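Local coordinates for cycloalternan-forming enzyme (Listeria monocytogenes serovar 1/2a, PDB 5F7U), which is a multidomain member of glycosyl hydrolase family 31, built around a TIM barrel and carrying a family 6 carbohydrate-binding module, at residues L526-E540 and F573-S587. The protein carries 1 engineered substitution. Numbering follows the deposited sequence.
Engineered in segment 526-540: Asn537 (natural residue Asp). With GLC (alpha-D-glucopyranose), chain F; GLC (alpha-D-glucopyranose), chain B.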
loop_
_atom_site.group_PDB
_atom_site.type_symbol
_atom_site.label_atom_id
_atom_site.label_comp_id
_atom_site.label_asym_id
_atom_site.label_seq_id
_atom_site.Cartn_x
_atom_site.Cartn_y
_atom_site.Cartn_z
ATOM N N LEU A 526 8.011 -5.459 -27.544
ATOM C CA LEU A 526 7.610 -6.693 -26.875
ATOM C C LEU A 526 7.909 -7.925 -27.740
ATOM O O LEU A 526 8.527 -8.877 -27.269
ATOM C CB LEU A 526 6.129 -6.608 -26.502
ATOM C CG LEU A 526 5.824 -5.638 -25.343
ATOM C CD1 LEU A 526 4.420 -5.085 -25.469
ATOM C CD2 LEU A 526 5.991 -6.304 -23.994
ATOM N N THR A 527 7.508 -7.888 -29.007
ATOM C CA THR A 527 7.589 -9.081 -29.847
ATOM C C THR A 527 9.031 -9.383 -30.292
ATOM O O THR A 527 9.421 -10.555 -30.356
ATOM C CB THR A 527 6.654 -8.985 -31.067
ATOM O OG1 THR A 527 6.986 -7.827 -31.824
ATOM C CG2 THR A 527 5.201 -8.867 -30.621
ATOM N N GLU A 528 9.809 -8.334 -30.584
ATOM C CA GLU A 528 11.149 -8.491 -31.170
ATOM C C GLU A 528 12.288 -8.091 -30.227
ATOM O O GLU A 528 13.294 -8.800 -30.131
ATOM C CB GLU A 528 11.245 -7.701 -32.481
ATOM C CG GLU A 528 10.154 -8.073 -33.479
ATOM C CD GLU A 528 10.244 -7.306 -34.767
ATOM O OE1 GLU A 528 10.772 -7.890 -35.735
ATOM O OE2 GLU A 528 9.778 -6.139 -34.828
ATOM N N VAL A 529 12.154 -6.951 -29.554
ATOM C CA VAL A 529 13.185 -6.517 -28.600
ATOM C C VAL A 529 13.109 -7.371 -27.329
ATOM O O VAL A 529 14.129 -7.603 -26.667
ATOM C CB VAL A 529 13.102 -4.997 -28.281
ATOM C CG1 VAL A 529 14.247 -4.569 -27.379
ATOM C CG2 VAL A 529 13.134 -4.174 -29.562
ATOM N N GLY A 530 11.906 -7.856 -27.013
ATOM C CA GLY A 530 11.686 -8.796 -25.909
ATOM C C GLY A 530 11.601 -8.221 -24.504
ATOM O O GLY A 530 11.957 -8.900 -23.534
ATOM N N ILE A 531 11.121 -6.986 -24.378
ATOM C CA ILE A 531 10.988 -6.387 -23.038
ATOM C C ILE A 531 9.917 -7.076 -22.175
ATOM O O ILE A 531 9.057 -7.823 -22.692
ATOM C CB ILE A 531 10.790 -4.852 -23.090
ATOM C CG1 ILE A 531 9.389 -4.494 -23.593
ATOM C CG2 ILE A 531 11.920 -4.202 -23.886
ATOM C CD1 ILE A 531 8.984 -3.030 -23.393
ATOM N N ASP A 532 9.951 -6.774 -20.878
ATOM C CA ASP A 532 9.132 -7.448 -19.887
ATOM C C ASP A 532 8.128 -6.519 -19.226
ATOM O O ASP A 532 7.611 -6.823 -18.155
ATOM C CB ASP A 532 10.056 -8.099 -18.849
ATOM C CG ASP A 532 11.033 -9.054 -19.499
ATOM O OD1 ASP A 532 10.573 -10.114 -19.934
ATOM O OD2 ASP A 532 12.224 -8.718 -19.645
ATOM N N GLY A 533 7.845 -5.384 -19.864
ATOM C CA GLY A 533 6.785 -4.514 -19.374
ATOM C C GLY A 533 7.184 -3.057 -19.466
ATOM O O GLY A 533 8.192 -2.718 -20.081
ATOM N N PHE A 534 6.368 -2.215 -18.864
ATOM C CA PHE A 534 6.546 -0.770 -18.956
ATOM C C PHE A 534 6.456 -0.110 -17.597
ATOM O O PHE A 534 5.634 -0.507 -16.745
ATOM C CB PHE A 534 5.460 -0.161 -19.834
ATOM C CG PHE A 534 5.472 -0.652 -21.256
ATOM C CD1 PHE A 534 6.409 -0.167 -22.155
ATOM C CD2 PHE A 534 4.548 -1.618 -21.690
ATOM C CE1 PHE A 534 6.419 -0.610 -23.492
ATOM C CE2 PHE A 534 4.562 -2.082 -23.013
ATOM C CZ PHE A 534 5.494 -1.562 -23.917
ATOM N N LYS A 535 7.280 0.917 -17.421
ATOM C CA LYS A 535 7.118 1.836 -16.295
ATOM C C LYS A 535 6.280 3.003 -16.789
ATOM O O LYS A 535 6.796 3.955 -17.379
ATOM C CB LYS A 535 8.472 2.289 -15.720
ATOM C CG LYS A 535 8.338 3.296 -14.542
ATOM C CD LYS A 535 9.713 3.631 -13.951
ATOM C CE LYS A 535 9.536 4.550 -12.734
ATOM N NZ LYS A 535 10.849 4.920 -12.096
ATOM N N THR A 536 4.978 2.891 -16.555
ATOM C CA THR A 536 4.007 3.867 -17.039
ATOM C C THR A 536 3.856 4.993 -16.035
ATOM O O THR A 536 3.124 4.885 -15.054
ATOM C CB THR A 536 2.662 3.187 -17.362
ATOM O OG1 THR A 536 2.435 2.123 -16.440
ATOM C CG2 THR A 536 2.704 2.607 -18.763
ATOM N N ASN A 537 4.616 6.048 -16.275
ATOM C CA ASN A 537 4.649 7.222 -15.418
ATOM C C ASN A 537 3.605 8.241 -15.833
ATOM O O ASN A 537 3.069 8.185 -16.931
ATOM C CB ASN A 537 6.017 7.887 -15.572
ATOM C CG ASN A 537 6.535 8.443 -14.269
ATOM O OD1 ASN A 537 5.805 9.009 -13.463
ATOM N ND2 ASN A 537 7.812 8.216 -14.032
ATOM N N GLY A 538 3.365 9.206 -14.951
ATOM C CA GLY A 538 2.416 10.275 -15.224
ATOM C C GLY A 538 0.966 9.809 -15.193
ATOM O O GLY A 538 0.628 8.790 -14.578
ATOM N N GLY A 539 0.117 10.570 -15.872
ATOM C CA GLY A 539 -1.311 10.261 -15.902
ATOM C C GLY A 539 -2.147 11.292 -15.171
ATOM O O GLY A 539 -3.375 11.316 -15.349
ATOM N N GLU A 540 -1.495 12.152 -14.376
ATOM C CA GLU A 540 -2.211 13.190 -13.601
ATOM C C GLU A 540 -2.356 14.462 -14.447
ATOM O O GLU A 540 -2.027 15.566 -13.999
ATOM C CB GLU A 540 -1.465 13.511 -12.289
ATOM C CG GLU A 540 -0.944 12.284 -11.516
ATOM C CD GLU A 540 0.444 11.804 -11.948
ATOM O OE1 GLU A 540 1.024 10.938 -11.270
ATOM O OE2 GLU A 540 0.999 12.289 -12.957
ATOM N N PHE A 573 -2.126 -4.775 -22.536
ATOM C CA PHE A 573 -1.431 -4.893 -23.826
ATOM C C PHE A 573 -0.128 -5.690 -23.707
ATOM O O PHE A 573 0.103 -6.623 -24.490
ATOM C CB PHE A 573 -1.181 -3.513 -24.433
ATOM C CG PHE A 573 -0.191 -3.521 -25.568
ATOM C CD1 PHE A 573 -0.495 -4.160 -26.769
ATOM C CD2 PHE A 573 1.044 -2.877 -25.430
ATOM C CE1 PHE A 573 0.427 -4.167 -27.838
ATOM C CE2 PHE A 573 1.960 -2.874 -26.487
ATOM C CZ PHE A 573 1.657 -3.528 -27.680
ATOM N N ALA A 574 0.718 -5.332 -22.744
ATOM C CA ALA A 574 2.001 -6.014 -22.569
ATOM C C ALA A 574 1.800 -7.503 -22.268
ATOM O O ALA A 574 2.459 -8.344 -22.867
ATOM C CB ALA A 574 2.828 -5.332 -21.489
ATOM N N LYS A 575 0.856 -7.804 -21.376
ATOM C CA LYS A 575 0.522 -9.180 -20.994
ATOM C C LYS A 575 -0.018 -10.014 -22.139
ATOM O O LYS A 575 0.225 -11.234 -22.202
ATOM C CB LYS A 575 -0.475 -9.174 -19.832
ATOM C CG LYS A 575 0.179 -9.347 -18.487
ATOM C CD LYS A 575 -0.842 -9.691 -17.393
ATOM C CE LYS A 575 -1.119 -11.180 -17.333
ATOM N NZ LYS A 575 -1.908 -11.587 -16.120
ATOM N N SER A 576 -0.726 -9.359 -23.065
ATOM C CA SER A 576 -1.281 -10.037 -24.239
ATOM C C SER A 576 -0.189 -10.645 -25.120
ATOM O O SER A 576 -0.405 -11.679 -25.761
ATOM C CB SER A 576 -2.220 -9.107 -25.033
ATOM O OG SER A 576 -1.540 -8.233 -25.937
ATOM N N ILE A 577 0.989 -10.017 -25.114
ATOM C CA ILE A 577 2.145 -10.475 -25.879
ATOM C C ILE A 577 3.099 -11.318 -25.028
ATOM O O ILE A 577 3.574 -12.374 -25.470
ATOM C CB ILE A 577 2.868 -9.286 -26.569
ATOM C CG1 ILE A 577 1.945 -8.691 -27.652
ATOM C CG2 ILE A 577 4.179 -9.745 -27.212
ATOM C CD1 ILE A 577 2.256 -7.275 -28.088
ATOM N N ASN A 578 3.376 -10.847 -23.819
ATOM C CA ASN A 578 4.299 -11.495 -22.904
ATOM C C ASN A 578 3.571 -11.731 -21.577
ATOM O O ASN A 578 3.454 -10.801 -20.779
ATOM C CB ASN A 578 5.531 -10.593 -22.702
ATOM C CG ASN A 578 6.533 -11.154 -21.690
ATOM O OD1 ASN A 578 6.334 -12.213 -21.096
ATOM N ND2 ASN A 578 7.624 -10.419 -21.491
ATOM N N PRO A 579 3.084 -12.977 -21.345
ATOM C CA PRO A 579 2.302 -13.254 -20.136
ATOM C C PRO A 579 3.015 -12.913 -18.808
ATOM O O PRO A 579 2.343 -12.768 -17.780
ATOM C CB PRO A 579 2.027 -14.753 -20.232
ATOM C CG PRO A 579 2.084 -15.074 -21.680
ATOM C CD PRO A 579 3.099 -14.129 -22.278
ATOM N N GLU A 580 4.342 -12.774 -18.842
ATOM C CA GLU A 580 5.157 -12.455 -17.659
ATOM C C GLU A 580 5.481 -10.963 -17.531
ATOM O O GLU A 580 6.324 -10.584 -16.706
ATOM C CB GLU A 580 6.470 -13.242 -17.687
ATOM C CG GLU A 580 6.331 -14.742 -17.515
ATOM C CD GLU A 580 6.729 -15.185 -16.118
ATOM O OE1 GLU A 580 7.954 -15.146 -15.778
ATOM O OE2 GLU A 580 5.811 -15.569 -15.353
ATOM N N ALA A 581 4.828 -10.128 -18.342
ATOM C CA ALA A 581 5.080 -8.677 -18.333
ATOM C C ALA A 581 4.456 -8.019 -17.115
ATOM O O ALA A 581 3.372 -8.398 -16.677
ATOM C CB ALA A 581 4.550 -8.031 -19.601
ATOM N N VAL A 582 5.154 -7.031 -16.566
ATOM C CA VAL A 582 4.712 -6.342 -15.346
ATOM C C VAL A 582 4.723 -4.835 -15.607
ATOM O O VAL A 582 5.673 -4.336 -16.211
ATOM C CB VAL A 582 5.701 -6.661 -14.203
ATOM C CG1 VAL A 582 5.432 -5.823 -12.955
ATOM C CG2 VAL A 582 5.620 -8.142 -13.857
ATOM N N SER A 583 3.693 -4.117 -15.141
ATOM C CA SER A 583 3.716 -2.645 -15.116
ATOM C C SER A 583 4.172 -2.084 -13.770
ATOM O O SER A 583 3.965 -2.718 -12.727
ATOM C CB SER A 583 2.329 -2.094 -15.422
ATOM O OG SER A 583 1.963 -2.396 -16.764
ATOM N N PHE A 584 4.727 -0.867 -13.810
ATOM C CA PHE A 584 5.281 -0.201 -12.639
ATOM C C PHE A 584 4.820 1.247 -12.823
ATOM O O PHE A 584 5.252 1.929 -13.773
ATOM C CB PHE A 584 6.811 -0.369 -12.715
ATOM C CG PHE A 584 7.546 -0.083 -11.432
ATOM C CD1 PHE A 584 7.822 1.242 -11.046
ATOM C CD2 PHE A 584 8.052 -1.143 -10.655
ATOM C CE1 PHE A 584 8.531 1.522 -9.874
ATOM C CE2 PHE A 584 8.767 -0.860 -9.473
ATOM C CZ PHE A 584 9.001 0.474 -9.091
ATOM N N SER A 585 3.900 1.705 -11.962
ATOM C CA SER A 585 3.189 2.991 -12.191
ATOM C C SER A 585 3.045 3.773 -10.901
ATOM O O SER A 585 3.330 3.236 -9.828
ATOM C CB SER A 585 1.794 2.724 -12.746
ATOM O OG SER A 585 1.865 1.872 -13.880
ATOM N N ARG A 586 2.636 5.042 -10.987
ATOM C CA ARG A 586 2.461 5.826 -9.749
ATOM C C ARG A 586 1.063 6.347 -9.488
ATOM O O ARG A 586 0.720 6.599 -8.329
ATOM C CB ARG A 586 3.466 6.971 -9.649
ATOM C CG ARG A 586 3.280 8.037 -10.688
ATOM C CD ARG A 586 4.225 9.204 -10.454
ATOM N NE ARG A 586 3.731 10.300 -11.272
ATOM C CZ ARG A 586 4.456 11.333 -11.692
ATOM N NH1 ARG A 586 5.760 11.440 -11.375
ATOM N NH2 ARG A 586 3.858 12.270 -12.419
ATOM N N SER A 587 0.252 6.486 -10.545
ATOM C CA SER A 587 -1.017 7.201 -10.426
ATOM C C SER A 587 -2.210 6.313 -10.660
ATOM O O SER A 587 -2.148 5.403 -11.484
ATOM C CB SER A 587 -1.083 8.350 -11.433
ATOM O OG SER A 587 -2.243 9.143 -11.168
HETATM C C1 GLC F . 9.154 11.093 -13.047
HETATM C C2 GLC F . 9.232 9.827 -12.166
HETATM C C3 GLC F . 10.678 9.426 -11.812
HETATM C C4 GLC F . 11.534 9.329 -13.086
HETATM C C5 GLC F . 11.298 10.528 -14.015
HETATM C C6 GLC F . 11.997 10.401 -15.360
HETATM O O2 GLC F . 8.361 9.950 -11.038
HETATM O O3 GLC F . 10.720 8.160 -11.130
HETATM O O4 GLC F . 12.929 9.259 -12.738
HETATM O O5 GLC F . 9.905 10.820 -14.248
HETATM O O6 GLC F . 11.830 11.673 -16.016
HETATM C C1 GLC B . 9.195 16.509 -12.660
HETATM C C2 GLC B . 8.001 15.653 -13.099
HETATM C C3 GLC B . 8.075 14.236 -12.512
HETATM C C4 GLC B . 9.381 13.543 -12.921
HETATM C C5 GLC B . 10.546 14.459 -12.480
HETATM C C6 GLC B . 11.916 13.953 -12.906
HETATM O O1 GLC B . 9.083 16.841 -11.269
HETATM O O2 GLC B . 6.793 16.283 -12.672
HETATM O O3 GLC B . 6.929 13.494 -12.926
HETATM O O4 GLC B . 9.534 12.257 -12.273
HETATM O O5 GLC B . 10.442 15.834 -12.913
HETATM O O6 GLC B . 12.492 13.458 -11.700
HETATM O O HOH W 1 8.799 -11.277 -18.354
HETATM O O HOH W 2 3.622 -3.590 -18.656
HETATM O O HOH W 3 1.568 6.347 -13.368
HETATM O O HOH W 4 0.980 -0.022 -17.419
#
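Two nitrogens of Arg586 grip the carboxylate of Glu540 side-on: NE lies 2.8 Å from OE1, on its syn lone pair, and NH2 meets OE2 at 2.9 Å in a nearly straight bond, 172° at the hydrogen. This salt bridge lies beyond the C-terminal ends of strands 534-536 and 584-585, parallel neighbours in the TIM barrel, where the glycan pocket opens. Glu540 reaches the arginine through a bend at chi2 (87°), while the Arg586 chain runs extended from CG to NE. Arg586 NH1 is turned to the sugars, donating to O3 of glucopyranose B at 2.8 Å, to which NH2 also donates weakly, and weakly to O2 of glucopyranose F. OD1 of the engineered Asn537 sits over one face of the guanidinium, offset toward its rim, with the amide plane almost perpendicular to it; the same oxygen accepts from Gly538 N. Lys535 extends beside the Phe584 ring, both side chains pointing the same way, and its NZ forms a salt bridge with Glu400. Deeper in the barrel wall, Val582 N bonds to Asp532 O at 2.9 Å and Phe584 N to Phe534 O at 3.1 Å. One water joins Thr536 O, Gly538 O and Arg586 N where the strands end. At the other end of the contact, helices 523-527 and 555-577 pack on the outside of the barrel: Leu526 CD1 presses on Phe573 CE2 at 3.5 Å, and from the strand Phe534 CE2 touches the Ala574 methyl. Asp532 OD2 is taken by His447 and the backbone of Ile453. Asn578 has CG anti to the backbone N (chi1 177°): OD1 accepts from Glu580 N in an Asx turn, and ND2 donates to Ile531 O, 3.2 Å away and close to the amide plane.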